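Local coordinates for peptidase S8 and S53, subtilisin, kexin, sedolisin (Mycobacterium smegmatis, PDB 4KG7), which probably cleaves peptide bonds as a subtilisin-like serine endopeptidase, the mycosin MycP3 of the ESX-3 type VII secretion system, at residues A14-T19 and T160-V165; G18-A23 and G89-S94; L82-A87 and A128-I133; T99-H104 and P138-R143; I176-V181 and S250-W255. One frame throughout, in Å; residues are numbered along the deposited sequence.

Contact 1 (A14-T19 and T160-V165); sequences APPPGT and TLARAV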
# COMPACT_ATOMS: atom_id res chain seq x y z
N ALA A 14 -17.01 -13.20 -12.71
CA ALA A 14 -15.66 -13.77 -12.75
C ALA A 14 -14.58 -12.73 -12.46
O ALA A 14 -14.77 -11.55 -12.71
CB ALA A 14 -15.40 -14.41 -14.10
N PRO A 15 -13.44 -13.17 -11.93
CA PRO A 15 -12.34 -12.23 -11.90
C PRO A 15 -11.93 -11.85 -13.32
O PRO A 15 -12.19 -12.61 -14.26
CB PRO A 15 -11.23 -12.98 -11.16
CG PRO A 15 -11.60 -14.41 -11.18
CD PRO A 15 -13.06 -14.51 -11.45
N PRO A 16 -11.33 -10.66 -13.49
CA PRO A 16 -10.84 -10.30 -14.80
C PRO A 16 -9.56 -11.07 -15.13
O PRO A 16 -8.94 -11.64 -14.22
CB PRO A 16 -10.56 -8.81 -14.64
CG PRO A 16 -10.07 -8.72 -13.24
CD PRO A 16 -10.88 -9.70 -12.46
N PRO A 17 -9.15 -11.06 -16.41
CA PRO A 17 -7.79 -11.46 -16.77
C PRO A 17 -6.74 -10.50 -16.18
O PRO A 17 -7.07 -9.37 -15.80
CB PRO A 17 -7.81 -11.38 -18.29
CG PRO A 17 -8.79 -10.32 -18.60
CD PRO A 17 -9.86 -10.48 -17.55
N GLY A 18 -5.48 -10.95 -16.10
CA GLY A 18 -4.38 -10.12 -15.65
C GLY A 18 -3.60 -9.40 -16.76
O GLY A 18 -2.50 -8.95 -16.55
N THR A 19 -4.21 -9.26 -17.93
CA THR A 19 -3.66 -8.53 -19.06
C THR A 19 -3.21 -7.17 -18.60
O THR A 19 -3.91 -6.51 -17.80
CB THR A 19 -4.77 -8.34 -20.13
OG1 THR A 19 -5.38 -9.62 -20.40
CG2 THR A 19 -4.25 -7.75 -21.44
N THR A 160 -8.16 -1.05 -13.94
CA THR A 160 -6.78 -1.51 -14.02
C THR A 160 -6.33 -2.16 -12.71
O THR A 160 -5.54 -3.12 -12.75
CB THR A 160 -5.80 -0.38 -14.36
OG1 THR A 160 -5.94 0.66 -13.39
CG2 THR A 160 -6.08 0.15 -15.74
N LEU A 161 -6.83 -1.69 -11.57
CA LEU A 161 -6.41 -2.25 -10.32
C LEU A 161 -6.79 -3.75 -10.27
O LEU A 161 -5.99 -4.62 -9.85
CB LEU A 161 -7.04 -1.54 -9.12
CG LEU A 161 -6.64 -2.14 -7.77
CD1 LEU A 161 -5.15 -2.15 -7.59
CD2 LEU A 161 -7.31 -1.37 -6.63
N ALA A 162 -8.01 -4.06 -10.73
CA ALA A 162 -8.48 -5.45 -10.67
C ALA A 162 -7.60 -6.34 -11.53
O ALA A 162 -7.24 -7.46 -11.13
CB ALA A 162 -9.90 -5.54 -11.13
N ARG A 163 -7.28 -5.88 -12.74
CA ARG A 163 -6.40 -6.66 -13.59
C ARG A 163 -5.02 -6.82 -12.96
O ARG A 163 -4.41 -7.90 -13.02
CB ARG A 163 -6.29 -6.03 -14.98
CG ARG A 163 -7.58 -6.16 -15.77
CD ARG A 163 -7.34 -5.77 -17.23
NE ARG A 163 -7.32 -4.33 -17.45
CZ ARG A 163 -6.47 -3.65 -18.22
NH1 ARG A 163 -5.41 -4.19 -18.79
NH2 ARG A 163 -6.68 -2.35 -18.38
N ALA A 164 -4.50 -5.74 -12.38
CA ALA A 164 -3.16 -5.77 -11.79
C ALA A 164 -3.07 -6.74 -10.63
O ALA A 164 -2.04 -7.36 -10.41
CB ALA A 164 -2.74 -4.38 -11.35
N VAL A 165 -4.14 -6.83 -9.87
CA VAL A 165 -4.20 -7.75 -8.73
C VAL A 165 -4.13 -9.19 -9.20
O VAL A 165 -3.38 -9.98 -8.66
CB VAL A 165 -5.45 -7.46 -7.86
CG1 VAL A 165 -5.79 -8.63 -6.94
CG2 VAL A 165 -5.29 -6.16 -7.08
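Gly18 comes within 4.5 Å of Arg163, CA to CA, where the irregular segment 14-19 passes over one side of the helix that holds 160-165. The backbones meet through carbon donors. Gly18 CA lies 3.4 Å from Arg163 O, and Pro17 O faces the CA and CG of Arg163, the latter at 3.3 Å. Arg163 carries the polar part. Its CG stands anti to the carbonyl carbon, and the chain runs straight at chi2 and bends at chi3 (-80°). This bend carries the guanidinium round to the carbonyl of Thr19. Arg163 NH1 donates to Thr19 O at 2.9 Å, with a bent N-H...O angle of 144°. The nitrogen sits above the carbonyl plane. NH2 has its own partners, the carboxylate of Glu159 and Gly21 O, so the group is fixed from several directions. At the other end, the Pro16 ring rests on the helix. Pro16 CG is 3.8 Å from Ala162 CB, and its CB packs on Arg163 CG. Pro16 also touches Val194 and Ala198 of helix 193-205. The N-terminal extension thus bridges two helices of the subtilisin fold. Beneath, Leu161, Ala164 and Val165 of helix 150-170 pack on Ile72 of strand 68-73.

Contact 2 (G18-A23 and G89-S94); sequences GTAGPA and GDYIES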
# COMPACT_ATOMS: atom_id res chain seq x y z
N GLY A 18 -5.48 -10.95 -16.10
CA GLY A 18 -4.38 -10.12 -15.65
C GLY A 18 -3.60 -9.40 -16.76
O GLY A 18 -2.50 -8.95 -16.55
N THR A 19 -4.21 -9.26 -17.93
CA THR A 19 -3.66 -8.53 -19.06
C THR A 19 -3.21 -7.17 -18.60
O THR A 19 -3.91 -6.51 -17.80
CB THR A 19 -4.77 -8.34 -20.13
OG1 THR A 19 -5.38 -9.62 -20.40
CG2 THR A 19 -4.25 -7.75 -21.44
N ALA A 20 -2.07 -6.72 -19.10
CA ALA A 20 -1.59 -5.38 -18.80
C ALA A 20 -2.11 -4.39 -19.84
O ALA A 20 -2.89 -4.74 -20.71
CB ALA A 20 -0.07 -5.37 -18.70
N GLY A 21 -1.67 -3.14 -19.71
CA GLY A 21 -1.99 -2.08 -20.67
C GLY A 21 -3.18 -1.22 -20.26
O GLY A 21 -4.11 -1.68 -19.62
N PRO A 22 -3.18 0.05 -20.68
CA PRO A 22 -4.31 0.92 -20.38
C PRO A 22 -5.53 0.58 -21.24
O PRO A 22 -5.38 -0.01 -22.31
CB PRO A 22 -3.76 2.30 -20.76
CG PRO A 22 -2.84 2.00 -21.88
CD PRO A 22 -2.13 0.75 -21.43
N ALA A 23 -6.71 0.98 -20.79
CA ALA A 23 -7.95 0.73 -21.52
C ALA A 23 -8.04 1.62 -22.76
O ALA A 23 -8.67 1.23 -23.75
CB ALA A 23 -9.14 0.94 -20.61
N GLY A 89 5.04 -5.06 -15.53
CA GLY A 89 4.25 -4.43 -16.56
C GLY A 89 3.64 -3.09 -16.18
O GLY A 89 3.93 -2.53 -15.13
N ASP A 90 2.77 -2.60 -17.07
CA ASP A 90 2.37 -1.19 -17.07
C ASP A 90 0.91 -1.09 -17.55
O ASP A 90 0.52 -1.69 -18.56
CB ASP A 90 3.33 -0.45 -18.01
CG ASP A 90 3.25 1.07 -17.92
OD1 ASP A 90 2.41 1.62 -17.21
OD2 ASP A 90 4.06 1.72 -18.62
N TYR A 91 0.12 -0.30 -16.82
CA TYR A 91 -1.29 -0.02 -17.14
C TYR A 91 -1.45 1.44 -17.59
O TYR A 91 -2.57 1.87 -17.80
CB TYR A 91 -2.19 -0.30 -15.92
CG TYR A 91 -2.32 -1.78 -15.71
CD1 TYR A 91 -1.32 -2.49 -15.04
CD2 TYR A 91 -3.37 -2.48 -16.24
CE1 TYR A 91 -1.41 -3.87 -14.88
CE2 TYR A 91 -3.47 -3.85 -16.09
CZ TYR A 91 -2.48 -4.54 -15.40
OH TYR A 91 -2.55 -5.92 -15.26
N ILE A 92 -0.33 2.15 -17.79
CA ILE A 92 -0.33 3.58 -18.18
C ILE A 92 0.27 3.72 -19.58
O ILE A 92 -0.42 4.11 -20.52
CB ILE A 92 0.40 4.45 -17.15
CG1 ILE A 92 -0.32 4.42 -15.79
CG2 ILE A 92 0.47 5.88 -17.65
CD1 ILE A 92 -1.68 5.09 -15.74
N GLU A 93 1.55 3.36 -19.71
CA GLU A 93 2.20 3.23 -21.00
C GLU A 93 2.45 1.75 -21.27
O GLU A 93 1.71 0.90 -20.76
CB GLU A 93 3.51 4.04 -21.03
CG GLU A 93 3.35 5.53 -20.71
CD GLU A 93 4.66 6.27 -20.78
OE1 GLU A 93 5.56 5.98 -19.96
OE2 GLU A 93 4.80 7.17 -21.65
N SER A 94 3.50 1.43 -22.03
CA SER A 94 3.81 0.05 -22.39
C SER A 94 5.19 -0.35 -21.88
O SER A 94 5.88 -1.21 -22.48
CB SER A 94 3.72 -0.15 -23.91
OG SER A 94 4.57 0.75 -24.60
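Tyr91 turns its ring along the N-terminal segment with CG anti to the carbonyl carbon (chi1 -73°). A chi2 of 81° sets the ring roughly perpendicular to the CA-CB-CG plane, so that one face looks at Ala20 and Gly21. The hydroxyl is thereby brought to the carbonyl of Thr19. Tyr91 OH donates to Thr19 O over 2.9 Å, from above the carbonyl plane. Gly21 N and Ala20 CB are both offset toward the rim of the ring, and Ala20 CA comes to 3.6 Å from Tyr91 CZ. The backbones join as well. Gly21 N donates to Asp90 O at 2.9 Å, with an N-H...O angle of 136°. Further on, the Pro22 ring lies against carbonyl oxygens: Pro22 CB is 3.2 Å from Tyr91 O and CG 3.5 Å from Ile92 O. Asp90 shapes the bend after strand 85-90. Asp90 OD1 accepts from Ile92 N at 2.9 Å, an Asx turn, while OD2 is held by Thr95 and Arg134. Helix 150-170 contributes Thr160, Arg163 and Arg167 beside the Tyr91 ring. Thr19 O serves two donors, Tyr91 OH and Arg163 NH1. Gly18 O bonds to Arg167 and Gly21 O to Arg163. This is consistent with a segment held largely through its main-chain carbonyls, with Pro22 packing beside them.

Contact 3 (L82-A87 and A128-I133); sequences LPNVEA and ARLISI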
# COMPACT_ATOMS: atom_id res chain seq x y z
N LEU A 82 17.87 -0.94 -4.90
CA LEU A 82 16.78 -1.79 -5.39
C LEU A 82 17.23 -2.58 -6.62
O LEU A 82 16.76 -2.35 -7.73
CB LEU A 82 15.55 -0.96 -5.72
CG LEU A 82 14.80 -0.41 -4.53
CD1 LEU A 82 13.91 0.75 -4.96
CD2 LEU A 82 14.04 -1.51 -3.78
N PRO A 83 18.15 -3.52 -6.42
CA PRO A 83 18.60 -4.45 -7.44
C PRO A 83 17.67 -5.68 -7.49
O PRO A 83 17.90 -6.61 -8.29
CB PRO A 83 19.97 -4.86 -6.91
CG PRO A 83 19.78 -4.90 -5.43
CD PRO A 83 18.82 -3.76 -5.13
N ASN A 84 16.67 -5.73 -6.61
CA ASN A 84 15.87 -6.93 -6.43
C ASN A 84 14.45 -6.73 -6.97
O ASN A 84 13.48 -7.22 -6.36
CB ASN A 84 15.83 -7.33 -4.94
CG ASN A 84 15.35 -6.21 -4.02
OD1 ASN A 84 15.60 -5.03 -4.27
ND2 ASN A 84 14.71 -6.59 -2.91
N VAL A 85 14.34 -6.01 -8.11
CA VAL A 85 13.01 -5.72 -8.71
C VAL A 85 12.79 -6.31 -10.10
O VAL A 85 13.57 -6.08 -11.04
CB VAL A 85 12.75 -4.21 -8.80
CG1 VAL A 85 11.27 -3.94 -9.09
CG2 VAL A 85 13.19 -3.50 -7.53
N GLU A 86 11.70 -7.05 -10.21
CA GLU A 86 11.29 -7.79 -11.40
C GLU A 86 10.22 -6.97 -12.13
O GLU A 86 9.36 -6.36 -11.48
CB GLU A 86 10.73 -9.17 -10.96
CG GLU A 86 10.08 -10.01 -12.06
CD GLU A 86 9.48 -11.33 -11.56
OE1 GLU A 86 9.65 -11.68 -10.37
OE2 GLU A 86 8.80 -12.01 -12.35
N ALA A 87 10.24 -7.00 -13.45
CA ALA A 87 9.23 -6.34 -14.25
C ALA A 87 7.87 -7.00 -14.11
O ALA A 87 7.77 -8.22 -14.27
CB ALA A 87 9.66 -6.36 -15.70
N ALA A 128 13.62 -10.33 0.39
CA ALA A 128 12.46 -10.56 -0.47
C ALA A 128 12.73 -10.05 -1.88
O ALA A 128 13.62 -9.24 -2.10
CB ALA A 128 11.23 -9.90 0.12
N ARG A 129 11.97 -10.53 -2.84
CA ARG A 129 12.04 -10.03 -4.20
C ARG A 129 10.80 -9.21 -4.46
O ARG A 129 9.76 -9.45 -3.87
CB ARG A 129 12.12 -11.18 -5.17
CG ARG A 129 13.53 -11.75 -5.21
CD ARG A 129 13.67 -12.86 -6.23
NE ARG A 129 12.78 -14.01 -5.97
CZ ARG A 129 11.56 -14.19 -6.50
NH1 ARG A 129 11.00 -13.30 -7.32
NH2 ARG A 129 10.89 -15.30 -6.19
N LEU A 130 10.93 -8.20 -5.30
CA LEU A 130 9.82 -7.36 -5.63
C LEU A 130 9.43 -7.55 -7.08
O LEU A 130 10.28 -7.80 -7.92
CB LEU A 130 10.21 -5.89 -5.45
CG LEU A 130 10.58 -5.51 -4.03
CD1 LEU A 130 11.17 -4.11 -4.02
CD2 LEU A 130 9.39 -5.62 -3.12
N ILE A 131 8.14 -7.46 -7.35
CA ILE A 131 7.62 -7.30 -8.72
C ILE A 131 6.95 -5.94 -8.79
O ILE A 131 6.05 -5.64 -7.96
CB ILE A 131 6.58 -8.38 -9.08
CG1 ILE A 131 7.19 -9.77 -9.02
CG2 ILE A 131 6.01 -8.13 -10.47
CD1 ILE A 131 6.15 -10.86 -8.96
N SER A 132 7.37 -5.11 -9.74
CA SER A 132 6.75 -3.79 -9.93
C SER A 132 5.74 -3.79 -11.07
O SER A 132 6.10 -4.06 -12.21
CB SER A 132 7.80 -2.76 -10.28
OG SER A 132 7.17 -1.53 -10.50
N ILE A 133 4.50 -3.44 -10.75
CA ILE A 133 3.43 -3.28 -11.74
C ILE A 133 3.01 -1.82 -11.67
O ILE A 133 2.51 -1.35 -10.62
CB ILE A 133 2.21 -4.18 -11.41
CG1 ILE A 133 2.62 -5.65 -11.45
CG2 ILE A 133 1.07 -3.93 -12.38
CD1 ILE A 133 1.55 -6.57 -10.89
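The Asn84 amide and the Arg129 guanidinium are the flat groups that meet a partner across this contact. Ala128 O lies in the plane of the Asn84 amide, and Asn84 ND2 donates to it at 3.0 Å with an N-H...O angle of 160°. The same ND2 also serves Ala113 O, at the end of helix 104-113. Asn84 CG sits between the backbone N and the carbonyl carbon (chi1 55°), which lets the amide reach back to the start of the next strand. Glu86 OE1 lies at the edge of the Arg129 guanidinium, near its plane, 3.7 Å from NH1. The carboxylate and guanidinium planes are 39° apart. This is a long salt bridge, and doubtful because Glu86 has a second conformer. In the conformer given, the Glu86 chain lies alongside Ile131.

The backbones pair as parallel strands, Val85 with Leu130, Glu86 with Ile131 and Ala87 with Ser132. Leu130 N donates to Asn84 O at 2.9 Å, Glu86 N to Leu130 O at 2.8 Å and Ser132 N to Glu86 O at 2.9 Å. On the face that carries Leu130, Leu130 CD1 meets Leu82 CD2 at 3.9 Å and Val85 CG2 at 4.1 Å. Val85 CG1 packs on Ser132 CB, whose OG bonds to Gly97 O.

The two strands belong to the beta-alpha-beta unit 85-90, 104-113, 129-134. Strand 85-90 is an outermost strand of the seven-stranded parallel sheet of the subtilisin fold. Leu130 packs against Ala109, Ile112 and Ala113 of helix 104-113, and strand 68-73 pairs with the far side of strand 129-134.

Contact 4 (T99-H104 and P138-R143); sequences TDCDGH and PRFAPR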
# COMPACT_ATOMS: atom_id res chain seq x y z
N THR A 99 9.93 1.92 -14.69
CA THR A 99 10.05 3.35 -14.82
C THR A 99 9.07 4.02 -13.85
O THR A 99 7.87 3.83 -13.92
CB THR A 99 9.73 3.82 -16.25
OG1 THR A 99 10.66 3.24 -17.17
CG2 THR A 99 9.84 5.31 -16.31
N ASP A 100 9.59 4.86 -12.96
CA ASP A 100 8.78 5.59 -12.01
C ASP A 100 8.90 7.09 -12.27
O ASP A 100 9.92 7.70 -11.93
CB ASP A 100 9.26 5.24 -10.61
CG ASP A 100 8.45 5.90 -9.51
OD1 ASP A 100 7.42 6.55 -9.84
OD2 ASP A 100 8.86 5.80 -8.34
N CYS A 101 7.85 7.67 -12.83
CA CYS A 101 7.80 9.09 -13.17
C CYS A 101 7.33 9.94 -11.99
O CYS A 101 7.29 11.17 -12.07
CB CYS A 101 6.86 9.24 -14.39
SG CYS A 101 6.63 10.85 -15.18
N ASP A 102 7.01 9.30 -10.86
CA ASP A 102 6.37 9.98 -9.72
C ASP A 102 7.21 9.94 -8.45
O ASP A 102 7.16 10.86 -7.64
CB ASP A 102 5.05 9.29 -9.40
CG ASP A 102 4.03 9.50 -10.48
OD1 ASP A 102 3.29 10.51 -10.40
OD2 ASP A 102 3.97 8.69 -11.43
N GLY A 103 7.94 8.87 -8.24
CA GLY A 103 8.77 8.70 -7.06
C GLY A 103 8.13 7.78 -6.02
O GLY A 103 8.80 7.29 -5.09
N HIS A 104 6.82 7.60 -6.15
CA HIS A 104 6.04 6.99 -5.08
C HIS A 104 6.29 5.49 -4.96
O HIS A 104 6.61 4.95 -3.89
CB HIS A 104 4.58 7.29 -5.34
CG HIS A 104 3.68 6.93 -4.21
ND1 HIS A 104 3.07 5.70 -4.11
CD2 HIS A 104 3.31 7.63 -3.12
CE1 HIS A 104 2.38 5.66 -2.99
NE2 HIS A 104 2.52 6.81 -2.36
N PRO A 138 -0.51 9.92 -11.61
CA PRO A 138 -1.20 11.20 -11.86
C PRO A 138 -0.52 12.10 -12.86
O PRO A 138 -1.07 13.18 -13.19
CB PRO A 138 -1.19 11.87 -10.49
CG PRO A 138 -0.11 11.26 -9.74
CD PRO A 138 0.11 9.87 -10.28
N ARG A 139 0.66 11.70 -13.35
CA ARG A 139 1.34 12.47 -14.38
C ARG A 139 0.76 12.20 -15.77
O ARG A 139 1.18 12.83 -16.74
CB ARG A 139 2.84 12.15 -14.41
CG ARG A 139 3.58 12.43 -13.11
CD ARG A 139 3.65 13.90 -12.81
NE ARG A 139 4.20 14.16 -11.49
CZ ARG A 139 3.53 13.95 -10.37
NH1 ARG A 139 2.27 13.51 -10.39
NH2 ARG A 139 4.09 14.21 -9.20
N PHE A 140 -0.17 11.25 -15.87
CA PHE A 140 -0.75 10.84 -17.15
C PHE A 140 -2.26 10.96 -17.14
O PHE A 140 -2.91 10.90 -16.09
CB PHE A 140 -0.37 9.39 -17.48
CG PHE A 140 1.07 9.20 -17.80
CD1 PHE A 140 2.02 9.24 -16.80
CD2 PHE A 140 1.48 9.00 -19.12
CE1 PHE A 140 3.36 9.08 -17.09
CE2 PHE A 140 2.83 8.82 -19.40
CZ PHE A 140 3.77 8.88 -18.39
N ALA A 141 -2.80 11.16 -18.32
CA ALA A 141 -4.24 11.21 -18.53
C ALA A 141 -4.53 10.62 -19.91
O ALA A 141 -3.63 10.50 -20.73
CB ALA A 141 -4.72 12.64 -18.47
N PRO A 142 -5.79 10.27 -20.17
CA PRO A 142 -6.16 9.83 -21.51
C PRO A 142 -5.76 10.82 -22.59
O PRO A 142 -5.90 12.04 -22.42
CB PRO A 142 -7.67 9.71 -21.42
CG PRO A 142 -7.94 9.39 -20.01
CD PRO A 142 -6.94 10.19 -19.23
N ARG A 143 -5.28 10.30 -23.71
CA ARG A 143 -4.89 11.13 -24.83
C ARG A 143 -6.12 11.90 -25.35
O ARG A 143 -6.04 13.10 -25.67
CB ARG A 143 -4.29 10.25 -25.92
CG ARG A 143 -3.49 10.99 -26.97
CD ARG A 143 -2.94 10.01 -28.00
NE ARG A 143 -4.03 9.41 -28.76
CZ ARG A 143 -3.99 8.22 -29.36
NH1 ARG A 143 -2.89 7.48 -29.33
NH2 ARG A 143 -5.06 7.78 -30.01
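Asp102 and Arg139 run past one another head to tail in this subtilisin fold, the first in the loop leading to the helix of His104, the predicted charge-relay histidine, the second just before strand 140-142. Their flat groups are turned 72° apart. Asp102 OD1 lies over one face of the Arg139 guanidinium, 3.2 Å from NH1. The oxygen stands well off the guanidinium plane, so the salt bridge is electrostatic and not a hydrogen bond. The bend of Arg139 at chi2 (-67°) folds the guanidinium back so that one face meets this oxygen. Asp102 OD1 is also 3.2 Å from Pro138 CD, whose ring crosses the carboxylate at a slant. OD2 bonds to Ser137 OG, which fixes the carboxylate next to segment 138-143.

Cys101 points its sulfur at the same segment. Cys101 SG is 4.0 Å from Arg139 CG and 4.2 Å from Phe140 CE1, in an oblique sulfur-aromatic contact. SG is also bonded to Cys32, so the disulfide ties this loop to the N-terminal extension, whose strand 26-28 pairs with 140-142. Asp100 orders the turn, an Asx turn that leads into Gly103 at the helix N-cap. Asp100 OD1 accepts from Gly103 N at 2.9 Å and from Asp102 N at 3.0 Å, both from the same face of the carboxylate.

Contact 5 (I176-V181 and S250-W255); sequences INISLV and SIPSWW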
# COMPACT_ATOMS: atom_id res chain seq x y z
N ILE A 176 0.80 -8.69 -1.75
CA ILE A 176 0.49 -7.73 -2.80
C ILE A 176 0.23 -6.40 -2.08
O ILE A 176 -0.71 -6.28 -1.28
CB ILE A 176 -0.76 -8.17 -3.58
CG1 ILE A 176 -0.46 -9.44 -4.37
CG2 ILE A 176 -1.19 -7.07 -4.54
CD1 ILE A 176 -1.67 -10.10 -5.03
N ASN A 177 1.05 -5.40 -2.38
CA ASN A 177 1.02 -4.09 -1.76
C ASN A 177 0.33 -3.07 -2.65
O ASN A 177 0.74 -2.87 -3.80
CB ASN A 177 2.44 -3.63 -1.43
CG ASN A 177 2.44 -2.35 -0.64
OD1 ASN A 177 2.37 -2.34 0.59
ND2 ASN A 177 2.48 -1.24 -1.33
N ILE A 178 -0.68 -2.40 -2.09
CA ILE A 178 -1.46 -1.41 -2.80
C ILE A 178 -1.44 -0.13 -1.97
O ILE A 178 -2.31 0.13 -1.14
CB ILE A 178 -2.90 -1.89 -3.08
CG1 ILE A 178 -2.91 -3.28 -3.74
CG2 ILE A 178 -3.69 -0.89 -3.91
CD1 ILE A 178 -4.26 -3.96 -3.79
N SER A 179 -0.39 0.69 -2.19
CA SER A 179 -0.22 1.91 -1.42
C SER A 179 -0.99 3.12 -1.97
O SER A 179 -1.14 4.13 -1.26
CB SER A 179 1.26 2.25 -1.30
OG SER A 179 1.90 1.41 -0.37
N LEU A 180 -1.43 3.04 -3.21
CA LEU A 180 -2.31 4.05 -3.79
C LEU A 180 -3.75 3.84 -3.32
O LEU A 180 -4.16 2.71 -3.05
CB LEU A 180 -2.24 4.01 -5.31
CG LEU A 180 -0.85 4.23 -5.96
CD1 LEU A 180 -0.89 4.05 -7.47
CD2 LEU A 180 -0.32 5.58 -5.52
N VAL A 181 -4.48 4.93 -3.23
CA VAL A 181 -5.85 4.96 -2.71
C VAL A 181 -6.74 5.73 -3.68
O VAL A 181 -6.36 6.80 -4.17
CB VAL A 181 -5.90 5.71 -1.36
CG1 VAL A 181 -7.31 5.83 -0.80
CG2 VAL A 181 -4.99 5.04 -0.35
N SER A 250 -13.03 4.11 0.86
CA SER A 250 -11.63 3.96 0.49
C SER A 250 -11.43 2.62 -0.22
O SER A 250 -11.78 1.58 0.32
CB SER A 250 -10.76 4.01 1.73
OG SER A 250 -9.40 3.80 1.41
N ILE A 251 -10.91 2.68 -1.43
CA ILE A 251 -10.79 1.55 -2.36
C ILE A 251 -9.31 1.25 -2.57
O ILE A 251 -8.52 2.13 -2.93
CB ILE A 251 -11.48 1.89 -3.70
CG1 ILE A 251 -12.95 2.33 -3.50
CG2 ILE A 251 -11.43 0.72 -4.65
CD1 ILE A 251 -13.46 3.25 -4.58
N PRO A 252 -8.90 -0.03 -2.45
CA PRO A 252 -9.68 -1.23 -2.19
C PRO A 252 -9.87 -1.63 -0.71
O PRO A 252 -10.38 -2.72 -0.43
CB PRO A 252 -8.86 -2.29 -2.93
CG PRO A 252 -7.46 -1.89 -2.62
CD PRO A 252 -7.48 -0.38 -2.71
N SER A 253 -9.49 -0.76 0.22
CA SER A 253 -9.61 -1.08 1.66
C SER A 253 -10.96 -1.61 2.09
O SER A 253 -11.04 -2.46 2.97
CB SER A 253 -9.28 0.14 2.53
OG SER A 253 -7.89 0.34 2.62
N TRP A 254 -12.04 -1.09 1.52
CA TRP A 254 -13.36 -1.52 2.01
C TRP A 254 -13.69 -2.96 1.67
O TRP A 254 -14.61 -3.51 2.24
CB TRP A 254 -14.44 -0.55 1.59
CG TRP A 254 -14.93 -0.70 0.21
CD1 TRP A 254 -14.20 -0.91 -0.92
CD2 TRP A 254 -16.29 -0.62 -0.19
NE1 TRP A 254 -15.04 -0.98 -2.01
CE2 TRP A 254 -16.33 -0.79 -1.59
CE3 TRP A 254 -17.48 -0.40 0.51
CZ2 TRP A 254 -17.52 -0.76 -2.31
CZ3 TRP A 254 -18.68 -0.38 -0.21
CH2 TRP A 254 -18.69 -0.56 -1.61
N TRP A 255 -12.88 -3.59 0.82
CA TRP A 255 -13.08 -4.99 0.44
C TRP A 255 -12.57 -5.96 1.51
O TRP A 255 -11.78 -6.85 1.24
CB TRP A 255 -12.48 -5.29 -0.96
CG TRP A 255 -13.43 -4.97 -2.05
CD1 TRP A 255 -13.40 -3.92 -2.93
CD2 TRP A 255 -14.60 -5.72 -2.37
NE1 TRP A 255 -14.47 -3.99 -3.79
CE2 TRP A 255 -15.22 -5.09 -3.47
CE3 TRP A 255 -15.15 -6.89 -1.85
CZ2 TRP A 255 -16.41 -5.57 -4.01
CZ3 TRP A 255 -16.32 -7.37 -2.41
CH2 TRP A 255 -16.93 -6.72 -3.47
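Ser250 O accepts from Trp254 N at 2.9 Å, and Ser250 OG lies against Val181 across the contact. OG itself bonds to Ala214 O, so toward Val181 it makes only a van der Waals approach, Ser250 OG to Val181 CG1 at 3.7 Å. Val181 turns CG1 anti to its own N (chi1 177°) and so presents that branch to the serine. Val181 CA is 3.9 Å from Ile251 O.

In the subtilisin fold, the chain after this central strand, 175-178, commonly lines the substrate cleft, and Ser179-Leu180-Val181 is probably that segment here. Just after Val181, strand 182-185 pairs antiparallel with strand 248-251. Leu180 leans on His104 of the predicted charge relay, and Ser179 OG bonds to Ser319 O.

After Ile251 the chain changes course. A cis peptide bond precedes Pro252, and a type I turn runs from Pro252 to Trp255, closed by Trp255 N to Pro252 O. Pro252 lays its ring across Ile178. Pro252 CG is 4.0 Å from Ile178 CD1, and Pro252 CD is at the same distance from Ile178 CG2, so both branches of the isoleucine hold the ring. Trp254 NE1 and Trp255 NE1 both bond to Gln192 OE1. Pro252 also packs on Leu199 of helix 193-205 and Ala212 of strand 209-213.

Contacts 1 and 2 share Gly18 and Thr19. They also meet where Arg163 NH1 packs 3.4 Å from Tyr91 CE2. Contact 2 joins contact 3 through the common strand 85-90 and through Tyr91 CE1, 3.5 Å from Ile133 CG2. It joins contact 4 where Ile92 CG2 packs on Phe140 CG at 3.4 Å. Contact 1 reaches contact 5 through Leu161 CD2 and Pro252 CD, 4.0 Å apart. Contacts 4 and 5 approach the predicted charge relay most directly: contact 4 holds His104, and His104 ND1 is 3.7 Å from Leu180 CD2. In contact 3, the Ser132 side chain is about 6 Å from that of Asp73. Contact 1 lies away from this site.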